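Local coordinates for protein levoglucosan dehydrogenase (Pseudarthrobacter phenanthrenivorans, PDB 6A3F) that oxidises the anhydrosugar levoglucosan to 3-dehydrolevoglucosan with NAD(+) as hydride acceptor, working as a homotetramer of the Gfo/Idh/MocA family, at residues Met148-Tyr153 with Glu357-Glu362; Arg154-Val159 with Phe308-Arg313. All blocks are in the same frame, centred on the assembly; numbering follows the deposited sequence.

Overall arrangement
Contacts 1 and 2, their centres about 12 Å apart, follow the chain out of the NAD-binding Rossmann domain to the end of strand 304-309 in the mixed sheet of the substrate-binding domain. Both segments of contact 2 fall between those of contact 1, which nests it in the loop that contact 1 closes. The two touch directly: Tyr-153 CD1 is 3.4 Å from Tyr-310 CE1 in an edge-to-face ring pair, and Arg-155 CD is 3.4 Å from Glu-362 CA. Contact 1 carries residues of both the NADH and the levoglucosan sites, while the Tyr-310 ring of contact 2 packs against Tyr-153 and reaches the second subunit.

Contact 1: Met148-Tyr153 with Glu357-Glu362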
loop_
_atom_site.group_PDB
_atom_site.type_symbol
_atom_site.label_atom_id
_atom_site.label_comp_id
_atom_site.label_asym_id
_atom_site.label_seq_id
_atom_site.Cartn_x
_atom_site.Cartn_y
_atom_site.Cartn_z
ATOM N N MET B 148 6.724 36.150 3.443
ATOM C CA MET B 148 6.316 34.735 3.257
ATOM C C MET B 148 6.510 33.960 4.557
ATOM O O MET B 148 7.517 34.128 5.257
ATOM C CB MET B 148 7.150 34.100 2.142
ATOM C CG MET B 148 6.560 32.824 1.557
ATOM S SD MET B 148 7.568 32.174 0.234
ATOM C CE MET B 148 6.463 30.913 -0.423
ATOM N N VAL B 149 5.542 33.098 4.881
ATOM C CA VAL B 149 5.708 32.167 6.019
ATOM C C VAL B 149 5.960 30.751 5.451
ATOM O O VAL B 149 5.373 30.399 4.429
ATOM C CB VAL B 149 4.522 32.220 7.002
ATOM C CG1 VAL B 149 3.197 31.856 6.381
ATOM C CG2 VAL B 149 4.790 31.395 8.240
ATOM N N ALA B 150 6.839 29.989 6.086
ATOM C CA ALA B 150 7.444 28.754 5.484
ATOM C C ALA B 150 6.537 27.535 5.689
ATOM O O ALA B 150 6.995 26.555 6.339
ATOM C CB ALA B 150 8.800 28.496 6.106
ATOM N N PHE B 151 5.292 27.600 5.210
ATOM C CA PHE B 151 4.441 26.392 5.127
ATOM C C PHE B 151 4.837 25.644 3.823
ATOM O O PHE B 151 4.112 25.587 2.805
ATOM C CB PHE B 151 2.953 26.751 5.216
ATOM C CG PHE B 151 2.491 27.235 6.563
ATOM C CD1 PHE B 151 2.729 26.485 7.707
ATOM C CD2 PHE B 151 1.862 28.470 6.692
ATOM C CE1 PHE B 151 2.305 26.927 8.949
ATOM C CE2 PHE B 151 1.447 28.917 7.939
ATOM C CZ PHE B 151 1.694 28.156 9.063
ATOM N N ASN B 152 6.037 25.101 3.848
ATOM C CA ASN B 152 6.712 24.601 2.666
ATOM C C ASN B 152 5.979 23.364 2.101
ATOM O O ASN B 152 6.091 23.088 0.881
ATOM C CB ASN B 152 8.169 24.297 2.964
ATOM C CG ASN B 152 8.302 23.205 3.989
ATOM O OD1 ASN B 152 7.938 23.445 5.138
ATOM N ND2 ASN B 152 8.708 22.003 3.556
ATOM N N TYR B 153 5.252 22.622 2.949
ATOM C CA TYR B 153 4.673 21.379 2.525
ATOM C C TYR B 153 3.540 21.611 1.535
ATOM O O TYR B 153 3.239 20.702 0.753
ATOM C CB TYR B 153 4.176 20.534 3.692
ATOM C CG TYR B 153 5.262 19.971 4.561
ATOM C CD1 TYR B 153 6.168 19.044 4.071
ATOM C CD2 TYR B 153 5.414 20.425 5.872
ATOM C CE1 TYR B 153 7.156 18.525 4.883
ATOM C CE2 TYR B 153 6.417 19.926 6.686
ATOM C CZ TYR B 153 7.264 18.940 6.198
ATOM O OH TYR B 153 8.252 18.402 6.984
ATOM N N GLU B 357 13.191 19.713 -2.313
ATOM C CA GLU B 357 12.458 20.265 -3.481
ATOM C C GLU B 357 11.344 21.217 -3.016
ATOM O O GLU B 357 11.095 22.204 -3.708
ATOM C CB GLU B 357 11.904 19.151 -4.382
ATOM C CG GLU B 357 13.001 18.472 -5.180
ATOM C CD GLU B 357 13.662 17.259 -4.524
ATOM O OE1 GLU B 357 13.611 17.124 -3.284
ATOM O OE2 GLU B 357 14.198 16.414 -5.251
ATOM N N THR B 358 10.716 20.959 -1.873
ATOM C CA THR B 358 9.667 21.858 -1.392
ATOM C C THR B 358 10.277 23.227 -1.072
ATOM O O THR B 358 9.716 24.276 -1.395
ATOM C CB THR B 358 8.905 21.294 -0.188
ATOM O OG1 THR B 358 9.688 21.337 1.017
ATOM C CG2 THR B 358 8.409 19.898 -0.485
ATOM N N LYS B 359 11.453 23.207 -0.483
ATOM C CA LYS B 359 12.148 24.485 -0.161
ATOM C C LYS B 359 12.645 25.191 -1.434
ATOM O O LYS B 359 12.671 26.443 -1.486
ATOM C CB LYS B 359 13.311 24.237 0.803
ATOM C CG LYS B 359 12.944 23.665 2.164
ATOM C CD LYS B 359 12.020 24.567 2.992
ATOM C CE LYS B 359 12.718 25.805 3.545
ATOM N NZ LYS B 359 11.716 26.697 4.166
ATOM N N ILE B 360 13.056 24.419 -2.442
ATOM C CA ILE B 360 13.501 24.972 -3.720
ATOM C C ILE B 360 12.328 25.658 -4.451
ATOM O O ILE B 360 12.482 26.788 -5.004
ATOM C CB ILE B 360 14.226 23.903 -4.579
ATOM C CG1 ILE B 360 15.572 23.497 -3.974
ATOM C CG2 ILE B 360 14.439 24.417 -5.988
ATOM C CD1 ILE B 360 16.138 22.241 -4.535
ATOM N N ILE B 361 11.172 25.035 -4.422
ATOM C CA ILE B 361 9.976 25.560 -5.060
ATOM C C ILE B 361 9.523 26.811 -4.313
ATOM O O ILE B 361 9.187 27.833 -4.918
ATOM C CB ILE B 361 8.866 24.506 -5.101
ATOM C CG1 ILE B 361 9.248 23.338 -5.999
ATOM C CG2 ILE B 361 7.549 25.096 -5.565
ATOM C CD1 ILE B 361 8.364 22.152 -5.808
ATOM N N GLU B 362 9.514 26.720 -2.985
ATOM C CA GLU B 362 9.198 27.858 -2.113
ATOM C C GLU B 362 10.075 29.068 -2.475
ATOM O O GLU B 362 9.550 30.176 -2.720
ATOM C CB GLU B 362 9.352 27.399 -0.658
ATOM C CG GLU B 362 8.981 28.442 0.388
ATOM C CD GLU B 362 9.221 27.909 1.792
ATOM O OE1 GLU B 362 10.393 27.526 2.075
ATOM O OE2 GLU B 362 8.224 27.843 2.564
HETATM O O HOH W 1 6.091 28.938 2.163
#
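Asn-152 and Thr-358 join the Rossmann fold to helix 355-371: from strand 147-149, the last of six parallel strands, the chain passes through inverse gamma turns centred on Ala-150 and Phe-151 to Asn-152 in a 3-10 segment; Ala-150 and Asn-152 bind NADH. At Thr-358, OG1 accepts a nearly straight bond from Asn-152 ND2 (2.8 Å, 167°), lying almost in the amide plane. The same hydroxyl bonds the carbonyl of Tyr-355, so two partners fix its rotation, and the amide it holds places ND2 above the centre of the Tyr-153 ring. Next, Lys-359 folds back along a chain bent at chi2 and chi3, bringing CD to 3.9 Å from Asn-152 CB and NZ to 3.9 Å from Ala-150 CB. That ammonium forms a salt bridge with Glu-362 one turn later, NZ meeting the syn side of OE1 at 2.6 Å. Glu-362 itself is extended, with CG anti to the backbone N (chi1 -177°), which carries its carboxylate to Ala-150 while its CG takes the methyl end of Met-148, CE to CG 3.6 Å. All these residues are buried, and the lysine probably helps to keep the glutamate ionised. Glu-362 OE2 ends 3.2 Å from Ala-150 CA.

Contact 2: Arg154-Val159 with Phe308-Arg313; sequences RRTPAV and FNYERR
Val-159 lays its CG2 methyl over one face of the Phe-308 ring, a CH-pi contact with CG2 3.8 Å from the ring centroid and 18° off the normal. The opposite face carries the backbone N of Tyr-310, and the carbonyl oxygen of Arg-313 lies at the ring edge, in its plane. With chi1 at 172°, Phe-308 swings its ring away from its own N and toward the helix, where Ala-158 CB meets CE1 obliquely at 3.7 Å and Thr-156 CG2 stands 4.0 Å from CZ. The first turn of helix 157-167 settles here on the end of strand 304-309, part of the large mixed sheet of the substrate-binding domain. A water ties the two backbones, accepting from Ala-158 N at 2.9 Å and donating to Arg-313 O at 2.8 Å. Thr-156, at the N-cap position but without a capping side-chain bond, turns OG1 to the edge of the Tyr-310 ring, 3.6 Å from CE1, while its hydroxyl bonds the carbonyl of Tyr-153. Over one face of that ring, Arg-313 NE sits 3.2 Å above the plane, offset toward the rim; the guanidinium reaches this place because the chain bends at chi3. Its NH2 bonds Tyr-310 O only weakly and has a salt bridge with Asp-314 of the second subunit, whose Leu-351 carbonyl bonds Tyr-310 OH. At the strand end, Asn-309 makes an Asx turn, its OD1 accepting from Glu-311 N at 2.9 Å, the donor 55° out of the carbonyl plane.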
loop_
_atom_site.group_PDB
_atom_site.type_symbol
_atom_site.label_atom_id
_atom_site.label_comp_id
_atom_site.label_asym_id
_atom_site.label_seq_id
_atom_site.Cartn_x
_atom_site.Cartn_y
_atom_site.Cartn_z
ATOM N N ARG B 154 2.959 22.808 1.476
ATOM C CA ARG B 154 1.926 23.017 0.455
ATOM C C ARG B 154 2.537 23.087 -0.958
ATOM O O ARG B 154 1.759 23.021 -1.925
ATOM C CB ARG B 154 1.073 24.242 0.786
ATOM C CG ARG B 154 1.743 25.570 0.478
ATOM C CD ARG B 154 0.833 26.675 -0.054
ATOM N NE ARG B 154 -0.052 27.257 0.963
ATOM C CZ ARG B 154 -0.784 28.364 0.782
ATOM N NH1 ARG B 154 -0.727 29.005 -0.370
ATOM N NH2 ARG B 154 -1.596 28.801 1.729
ATOM N N ARG B 155 3.861 23.221 -1.096
ATOM C CA ARG B 155 4.526 23.258 -2.357
ATOM C C ARG B 155 5.096 21.862 -2.702
ATOM O O ARG B 155 5.886 21.739 -3.627
ATOM C CB ARG B 155 5.596 24.359 -2.391
ATOM C CG ARG B 155 4.982 25.734 -2.669
ATOM C CD ARG B 155 5.911 26.912 -2.517
ATOM N NE ARG B 155 5.340 28.077 -3.189
ATOM C CZ ARG B 155 4.426 28.909 -2.700
ATOM N NH1 ARG B 155 3.940 28.760 -1.479
ATOM N NH2 ARG B 155 4.015 29.920 -3.465
ATOM N N THR B 156 4.726 20.811 -1.971
ATOM C CA THR B 156 4.870 19.457 -2.486
ATOM C C THR B 156 4.061 19.368 -3.794
ATOM O O THR B 156 2.879 19.703 -3.793
ATOM C CB THR B 156 4.360 18.393 -1.508
ATOM O OG1 THR B 156 4.900 18.525 -0.181
ATOM C CG2 THR B 156 4.632 16.980 -1.989
ATOM N N PRO B 157 4.694 18.903 -4.882
ATOM C CA PRO B 157 3.967 18.952 -6.131
ATOM C C PRO B 157 2.602 18.264 -6.033
ATOM O O PRO B 157 1.647 18.772 -6.600
ATOM C CB PRO B 157 4.914 18.333 -7.149
ATOM C CG PRO B 157 6.248 18.753 -6.621
ATOM C CD PRO B 157 6.096 18.626 -5.119
ATOM N N ALA B 158 2.501 17.125 -5.351
ATOM C CA ALA B 158 1.246 16.407 -5.176
ATOM C C ALA B 158 0.146 17.282 -4.550
ATOM O O ALA B 158 -1.017 17.131 -4.858
ATOM C CB ALA B 158 1.504 15.193 -4.336
ATOM N N VAL B 159 0.523 18.145 -3.614
ATOM C CA VAL B 159 -0.416 19.017 -2.946
ATOM C C VAL B 159 -0.891 20.134 -3.902
ATOM O O VAL B 159 -2.108 20.422 -3.975
ATOM C CB VAL B 159 0.197 19.584 -1.651
ATOM C CG1 VAL B 159 -0.774 20.575 -0.978
ATOM C CG2 VAL B 159 0.602 18.439 -0.728
ATOM N N PHE B 308 -3.820 12.219 0.338
ATOM C CA PHE B 308 -2.401 12.508 0.250
ATOM C C PHE B 308 -1.737 12.022 1.539
ATOM O O PHE B 308 -2.355 12.084 2.602
ATOM C CB PHE B 308 -2.126 14.013 0.122
ATOM C CG PHE B 308 -0.678 14.427 0.225
ATOM C CD1 PHE B 308 0.226 14.120 -0.786
ATOM C CD2 PHE B 308 -0.221 15.165 1.303
ATOM C CE1 PHE B 308 1.557 14.477 -0.687
ATOM C CE2 PHE B 308 1.108 15.557 1.369
ATOM C CZ PHE B 308 1.988 15.235 0.376
ATOM N N ASN B 309 -0.498 11.565 1.403
ATOM C CA ASN B 309 0.371 11.079 2.497
ATOM C C ASN B 309 1.810 11.529 2.201
ATOM O O ASN B 309 2.466 11.015 1.285
ATOM C CB ASN B 309 0.282 9.568 2.671
ATOM C CG ASN B 309 1.360 8.953 3.545
ATOM O OD1 ASN B 309 1.991 9.668 4.333
ATOM N ND2 ASN B 309 1.485 7.614 3.522
ATOM N N TYR B 310 2.299 12.506 2.968
ATOM C CA TYR B 310 3.625 13.051 2.775
ATOM C C TYR B 310 4.730 11.986 2.974
ATOM O O TYR B 310 5.811 12.113 2.408
ATOM C CB TYR B 310 3.915 14.263 3.681
ATOM C CG TYR B 310 5.253 14.863 3.369
ATOM C CD1 TYR B 310 5.391 15.807 2.367
ATOM C CD2 TYR B 310 6.394 14.469 4.047
ATOM C CE1 TYR B 310 6.627 16.321 2.019
ATOM C CE2 TYR B 310 7.648 14.905 3.662
ATOM C CZ TYR B 310 7.759 15.866 2.674
ATOM O OH TYR B 310 8.969 16.353 2.344
ATOM N N GLU B 311 4.513 10.947 3.757
ATOM C CA GLU B 311 5.546 9.887 3.851
ATOM C C GLU B 311 5.763 9.212 2.477
ATOM O O GLU B 311 6.822 8.551 2.263
ATOM C CB GLU B 311 5.183 8.851 4.900
ATOM C CG GLU B 311 5.172 9.456 6.307
ATOM C CD GLU B 311 5.125 8.486 7.484
ATOM O OE1 GLU B 311 4.532 7.413 7.330
ATOM O OE2 GLU B 311 5.745 8.809 8.565
ATOM N N ARG B 312 4.755 9.328 1.596
ATOM C CA ARG B 312 4.827 8.909 0.187
ATOM C C ARG B 312 4.516 10.120 -0.725
ATOM O O ARG B 312 3.556 10.117 -1.552
ATOM C CB ARG B 312 3.844 7.768 -0.015
ATOM C CG ARG B 312 4.249 6.444 0.609
ATOM C CD ARG B 312 3.152 5.411 0.514
ATOM N NE ARG B 312 3.654 4.184 1.140
ATOM C CZ ARG B 312 2.908 3.115 1.356
ATOM N NH1 ARG B 312 1.593 3.218 1.218
ATOM N NH2 ARG B 312 3.448 1.962 1.733
ATOM N N ARG B 313 5.322 11.141 -0.580
ATOM C CA ARG B 313 4.970 12.477 -1.108
ATOM C C ARG B 313 4.941 12.543 -2.650
ATOM O O ARG B 313 4.315 13.466 -3.171
ATOM C CB ARG B 313 5.948 13.553 -0.623
ATOM C CG ARG B 313 7.354 13.482 -1.186
ATOM C CD ARG B 313 8.376 14.086 -0.260
ATOM N NE ARG B 313 8.481 13.240 0.913
ATOM C CZ ARG B 313 9.014 12.017 0.885
ATOM N NH1 ARG B 313 9.902 11.710 -0.055
ATOM N NH2 ARG B 313 8.716 11.156 1.858
HETATM O O HOH W 2 4.844 15.419 -5.172
#